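Local atomic coordinates of carboxyl esterase NP (Bacillus subtilis, PDB entry 4CCW), a protein that hydrolyses carboxylic esters, naproxen esters among them, to an alcohol and a carboxylate, and has the alpha/beta hydrolase fold. Residues Ile96-Ala108 against Ser210-Tyr222. Sequence-based numbering, arbitrary orientation.
Sequences IPENLSGTRTDYA and SRNPNPKADGFPY
Arg104, in the first turn of helix 104-118, lays its guanidinium flat on the ring of Tyr222: CZ sits 3.5 Å from the ring centroid, nearly over the centre, and the planes differ by 9°, a stacked cation-pi pair. A bend at chi3 (-71°) turns the group onto that face, while its NH1 reaches edge-on to two backbone oxygens of the type I turn 216-219, Ala217 O at 3.0 Å and Gly219 O at 2.9 Å, the latter on a lone pair. The backbone joins in as well, Arg104 N donating to Asp218 O at 3.0 Å just after Thr103, whose OG1 caps the helix by accepting from Asp106 N. Further along, Phe220 CE1 lies 3.5 Å from Arg104 CG, and the Phe220 ring runs nearly parallel to that of Tyr107 but slid aside so that the two barely overlap, with Phe220 CE2 3.5 Å from Tyr107 CD2; His134 meets both rings edge-to-face. Were an alanine here instead of Arg104, the Tyr222 ring would probably lose its stacked cation, and Ala217 O and Gly219 O the NH1 they share. Tyr222 OH is hydrogen-bonded to Glu228, a second anchor for the ring. Stacking, two in-plane NH1 bonds and a backbone bond together let Arg104 hold the loop before helix 226-230 to the start of helix 104-118.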
loop_
_atom_site.group_PDB
_atom_site.type_symbol
_atom_site.label_atom_id
_atom_site.label_comp_id
_atom_site.label_asym_id
_atom_site.label_seq_id
_atom_site.Cartn_x
_atom_site.Cartn_y
_atom_site.Cartn_z
ATOM N N ILE A 96 -10.617 6.469 -9.235
ATOM C CA ILE A 96 -12.018 6.923 -9.118
ATOM C C ILE A 96 -12.990 5.739 -9.018
ATOM O O ILE A 96 -13.260 5.066 -10.014
ATOM C CB ILE A 96 -12.432 7.893 -10.264
ATOM C CG1 ILE A 96 -11.394 9.009 -10.453
ATOM C CG2 ILE A 96 -13.803 8.503 -9.992
ATOM C CD1 ILE A 96 -11.710 9.964 -11.590
ATOM N N PRO A 97 -13.517 5.479 -7.808
ATOM C CA PRO A 97 -14.355 4.299 -7.604
ATOM C C PRO A 97 -15.739 4.443 -8.217
ATOM O O PRO A 97 -16.348 5.507 -8.132
ATOM C CB PRO A 97 -14.453 4.192 -6.082
ATOM C CG PRO A 97 -14.251 5.579 -5.589
ATOM C CD PRO A 97 -13.337 6.258 -6.568
ATOM N N GLU A 98 -16.208 3.369 -8.845
ATOM C CA GLU A 98 -17.587 3.277 -9.315
ATOM C C GLU A 98 -18.178 1.954 -8.874
ATOM O O GLU A 98 -17.529 0.908 -9.007
ATOM C CB GLU A 98 -17.659 3.361 -10.837
ATOM C CG GLU A 98 -17.243 4.692 -11.436
ATOM C CD GLU A 98 -17.435 4.721 -12.939
ATOM O OE1 GLU A 98 -18.595 4.823 -13.394
ATOM O OE2 GLU A 98 -16.427 4.643 -13.670
ATOM N N ASN A 99 -19.412 2.007 -8.371
ATOM C CA ASN A 99 -20.161 0.825 -7.929
ATOM C C ASN A 99 -19.333 -0.162 -7.103
ATOM O O ASN A 99 -19.291 -1.360 -7.389
ATOM C CB ASN A 99 -20.858 0.139 -9.115
ATOM C CG ASN A 99 -21.960 0.995 -9.721
ATOM O OD1 ASN A 99 -22.618 1.773 -9.025
ATOM N ND2 ASN A 99 -22.171 0.852 -11.029
ATOM N N LEU A 100 -18.679 0.364 -6.072
ATOM C CA LEU A 100 -17.749 -0.416 -5.253
ATOM C C LEU A 100 -18.356 -0.764 -3.894
ATOM O O LEU A 100 -18.505 0.106 -3.027
ATOM C CB LEU A 100 -16.434 0.361 -5.082
ATOM C CG LEU A 100 -15.296 -0.177 -4.207
ATOM C CD1 LEU A 100 -14.597 -1.363 -4.851
ATOM C CD2 LEU A 100 -14.301 0.935 -3.941
ATOM N N SER A 101 -18.696 -2.041 -3.712
ATOM C CA SER A 101 -19.271 -2.507 -2.443
ATOM C C SER A 101 -18.254 -2.622 -1.310
ATOM O O SER A 101 -18.608 -2.456 -0.143
ATOM C CB SER A 101 -19.991 -3.842 -2.617
ATOM O OG SER A 101 -20.779 -4.118 -1.469
ATOM N N GLY A 102 -17.008 -2.930 -1.667
ATOM C CA GLY A 102 -15.908 -3.024 -0.704
ATOM C C GLY A 102 -15.612 -4.416 -0.173
ATOM O O GLY A 102 -14.861 -4.567 0.804
ATOM N N THR A 103 -16.191 -5.449 -0.787
ATOM C CA THR A 103 -15.889 -6.806 -0.326
ATOM C C THR A 103 -14.484 -7.195 -0.733
ATOM O O THR A 103 -13.893 -6.592 -1.632
ATOM C CB THR A 103 -16.862 -7.876 -0.852
ATOM O OG1 THR A 103 -16.664 -8.073 -2.259
ATOM C CG2 THR A 103 -18.303 -7.498 -0.556
ATOM N N ARG A 104 -13.961 -8.224 -0.073
ATOM C CA ARG A 104 -12.642 -8.725 -0.401
ATOM C C ARG A 104 -12.650 -9.374 -1.793
ATOM O O ARG A 104 -11.664 -9.324 -2.512
ATOM C CB ARG A 104 -12.182 -9.698 0.678
ATOM C CG ARG A 104 -12.079 -9.022 2.044
ATOM C CD ARG A 104 -11.292 -9.872 3.036
ATOM N NE ARG A 104 -12.012 -11.073 3.453
ATOM C CZ ARG A 104 -12.979 -11.090 4.372
ATOM N NH1 ARG A 104 -13.373 -9.957 4.980
ATOM N NH2 ARG A 104 -13.565 -12.243 4.675
ATOM N N THR A 105 -13.771 -9.961 -2.170
ATOM C CA THR A 105 -13.918 -10.493 -3.527
ATOM C C THR A 105 -13.809 -9.368 -4.571
ATOM O O THR A 105 -13.050 -9.480 -5.536
ATOM C CB THR A 105 -15.236 -11.270 -3.677
ATOM O OG1 THR A 105 -15.207 -12.406 -2.802
ATOM C CG2 THR A 105 -15.425 -11.760 -5.108
ATOM N N ASP A 106 -14.551 -8.281 -4.353
ATOM C CA ASP A 106 -14.533 -7.117 -5.248
ATOM C C ASP A 106 -13.124 -6.580 -5.438
ATOM O O ASP A 106 -12.690 -6.364 -6.564
ATOM C CB ASP A 106 -15.437 -5.998 -4.712
ATOM C CG ASP A 106 -16.920 -6.305 -4.862
ATOM O OD1 ASP A 106 -17.297 -7.099 -5.747
ATOM O OD2 ASP A 106 -17.717 -5.746 -4.083
ATOM N N TYR A 107 -12.411 -6.367 -4.332
ATOM C CA TYR A 107 -11.056 -5.844 -4.405
ATOM C C TYR A 107 -10.081 -6.752 -5.172
ATOM O O TYR A 107 -9.254 -6.255 -5.927
ATOM C CB TYR A 107 -10.531 -5.514 -3.002
ATOM C CG TYR A 107 -11.127 -4.248 -2.378
ATOM C CD1 TYR A 107 -11.037 -3.010 -3.024
ATOM C CD2 TYR A 107 -11.733 -4.287 -1.117
ATOM C CE1 TYR A 107 -11.554 -1.852 -2.435
ATOM C CE2 TYR A 107 -12.250 -3.141 -0.523
ATOM C CZ TYR A 107 -12.157 -1.927 -1.179
ATOM O OH TYR A 107 -12.677 -0.792 -0.578
ATOM N N ALA A 108 -10.169 -8.069 -4.986
ATOM C CA ALA A 108 -9.326 -8.986 -5.760
ATOM C C ALA A 108 -9.654 -8.929 -7.261
ATOM O O ALA A 108 -8.747 -8.957 -8.097
ATOM C CB ALA A 108 -9.428 -10.413 -5.240
ATOM N N SER A 210 -15.552 10.924 -3.016
ATOM C CA SER A 210 -16.099 9.573 -2.944
ATOM C C SER A 210 -16.294 9.129 -1.498
ATOM O O SER A 210 -15.402 9.307 -0.663
ATOM C CB SER A 210 -15.190 8.587 -3.683
ATOM O OG SER A 210 -13.992 8.340 -2.961
ATOM N N ARG A 211 -17.467 8.569 -1.207
ATOM C CA ARG A 211 -17.762 8.070 0.133
ATOM C C ARG A 211 -17.152 6.693 0.340
ATOM O O ARG A 211 -17.404 5.762 -0.430
ATOM C CB ARG A 211 -19.270 8.035 0.402
ATOM C CG ARG A 211 -19.621 7.903 1.879
ATOM C CD ARG A 211 -21.100 7.624 2.093
ATOM N NE ARG A 211 -21.439 6.222 1.852
ATOM C CZ ARG A 211 -21.439 5.274 2.786
ATOM N NH1 ARG A 211 -21.117 5.563 4.041
ATOM N NH2 ARG A 211 -21.762 4.028 2.466
ATOM N N ASN A 212 -16.342 6.585 1.387
ATOM C CA ASN A 212 -15.700 5.332 1.777
ATOM C C ASN A 212 -16.710 4.289 2.263
ATOM O O ASN A 212 -17.624 4.625 3.026
ATOM C CB ASN A 212 -14.632 5.592 2.854
ATOM C CG ASN A 212 -15.031 6.691 3.839
ATOM O OD1 ASN A 212 -15.627 7.703 3.463
ATOM N ND2 ASN A 212 -14.683 6.498 5.107
ATOM N N PRO A 213 -16.558 3.020 1.819
ATOM C CA PRO A 213 -17.487 1.983 2.263
ATOM C C PRO A 213 -17.365 1.764 3.762
ATOM O O PRO A 213 -16.249 1.667 4.280
ATOM C CB PRO A 213 -17.012 0.729 1.511
ATOM C CG PRO A 213 -16.206 1.242 0.365
ATOM C CD PRO A 213 -15.548 2.482 0.890
ATOM N N ASN A 214 -18.505 1.708 4.447
ATOM C CA ASN A 214 -18.535 1.423 5.880
ATOM C C ASN A 214 -17.865 0.080 6.164
ATOM O O ASN A 214 -18.140 -0.897 5.462
ATOM C CB ASN A 214 -19.978 1.415 6.398
ATOM C CG ASN A 214 -20.716 2.713 6.115
ATOM O OD1 ASN A 214 -20.112 3.784 5.995
ATOM N ND2 ASN A 214 -22.039 2.625 6.016
ATOM N N PRO A 215 -16.965 0.028 7.170
ATOM C CA PRO A 215 -16.244 -1.215 7.486
ATOM C C PRO A 215 -17.220 -2.339 7.815
ATOM O O PRO A 215 -18.076 -2.173 8.683
ATOM C CB PRO A 215 -15.427 -0.847 8.735
ATOM C CG PRO A 215 -15.341 0.637 8.733
ATOM C CD PRO A 215 -16.600 1.129 8.083
ATOM N N LYS A 216 -17.100 -3.461 7.108
ATOM C CA LYS A 216 -18.006 -4.592 7.277
ATOM C C LYS A 216 -17.211 -5.886 7.402
ATOM O O LYS A 216 -16.034 -5.930 7.050
ATOM C CB LYS A 216 -18.982 -4.680 6.093
ATOM C CG LYS A 216 -20.046 -3.588 6.077
ATOM C CD LYS A 216 -20.862 -3.615 4.796
ATOM C CE LYS A 216 -21.956 -2.561 4.827
ATOM N NZ LYS A 216 -22.693 -2.475 3.534
ATOM N N ALA A 217 -17.869 -6.941 7.873
ATOM C CA ALA A 217 -17.194 -8.215 8.130
ATOM C C ALA A 217 -16.600 -8.848 6.868
ATOM O O ALA A 217 -15.549 -9.487 6.941
ATOM C CB ALA A 217 -18.134 -9.190 8.827
ATOM N N ASP A 218 -17.247 -8.639 5.724
ATOM C CA ASP A 218 -16.777 -9.232 4.458
ATOM C C ASP A 218 -15.833 -8.326 3.651
ATOM O O ASP A 218 -15.522 -8.610 2.487
ATOM C CB ASP A 218 -17.954 -9.703 3.602
ATOM C CG ASP A 218 -18.975 -8.609 3.334
ATOM O OD1 ASP A 218 -18.775 -7.448 3.759
ATOM O OD2 ASP A 218 -19.994 -8.915 2.683
ATOM N N GLY A 219 -15.368 -7.249 4.284
ATOM C CA GLY A 219 -14.499 -6.296 3.618
ATOM C C GLY A 219 -13.135 -6.176 4.274
ATOM O O GLY A 219 -12.594 -7.167 4.810
ATOM N N PHE A 220 -12.569 -4.971 4.189
ATOM C CA PHE A 220 -11.308 -4.634 4.843
ATOM C C PHE A 220 -11.592 -3.617 5.965
ATOM O O PHE A 220 -12.519 -2.796 5.849
ATOM C CB PHE A 220 -10.291 -4.049 3.843
ATOM C CG PHE A 220 -9.743 -5.042 2.831
ATOM C CD1 PHE A 220 -9.533 -6.385 3.155
ATOM C CD2 PHE A 220 -9.408 -4.616 1.546
ATOM C CE1 PHE A 220 -9.001 -7.276 2.224
ATOM C CE2 PHE A 220 -8.890 -5.499 0.614
ATOM C CZ PHE A 220 -8.676 -6.832 0.954
ATOM N N PRO A 221 -10.818 -3.665 7.053
ATOM C CA PRO A 221 -9.672 -4.547 7.287
ATOM C C PRO A 221 -10.108 -5.963 7.616
ATOM O O PRO A 221 -11.287 -6.198 7.897
ATOM C CB PRO A 221 -8.985 -3.906 8.496
ATOM C CG PRO A 221 -10.100 -3.258 9.229
ATOM C CD PRO A 221 -10.991 -2.702 8.160
ATOM N N TYR A 222 -9.155 -6.897 7.569
ATOM C CA TYR A 222 -9.454 -8.306 7.769
ATOM C C TYR A 222 -8.245 -9.008 8.358
ATOM O O TYR A 222 -7.113 -8.656 8.044
ATOM C CB TYR A 222 -9.871 -8.968 6.435
ATOM C CG TYR A 222 -10.202 -10.451 6.554
ATOM C CD1 TYR A 222 -11.289 -10.886 7.330
ATOM C CD2 TYR A 222 -9.428 -11.418 5.909
ATOM C CE1 TYR A 222 -11.601 -12.231 7.451
ATOM C CE2 TYR A 222 -9.737 -12.767 6.024
ATOM C CZ TYR A 222 -10.820 -13.163 6.795
ATOM O OH TYR A 222 -11.127 -14.492 6.941
HETATM O O HOH W 1 -14.062 -2.992 2.877
HETATM O O HOH W 2 -12.364 -14.782 3.733
HETATM O O HOH W 3 -15.449 -12.793 6.986
#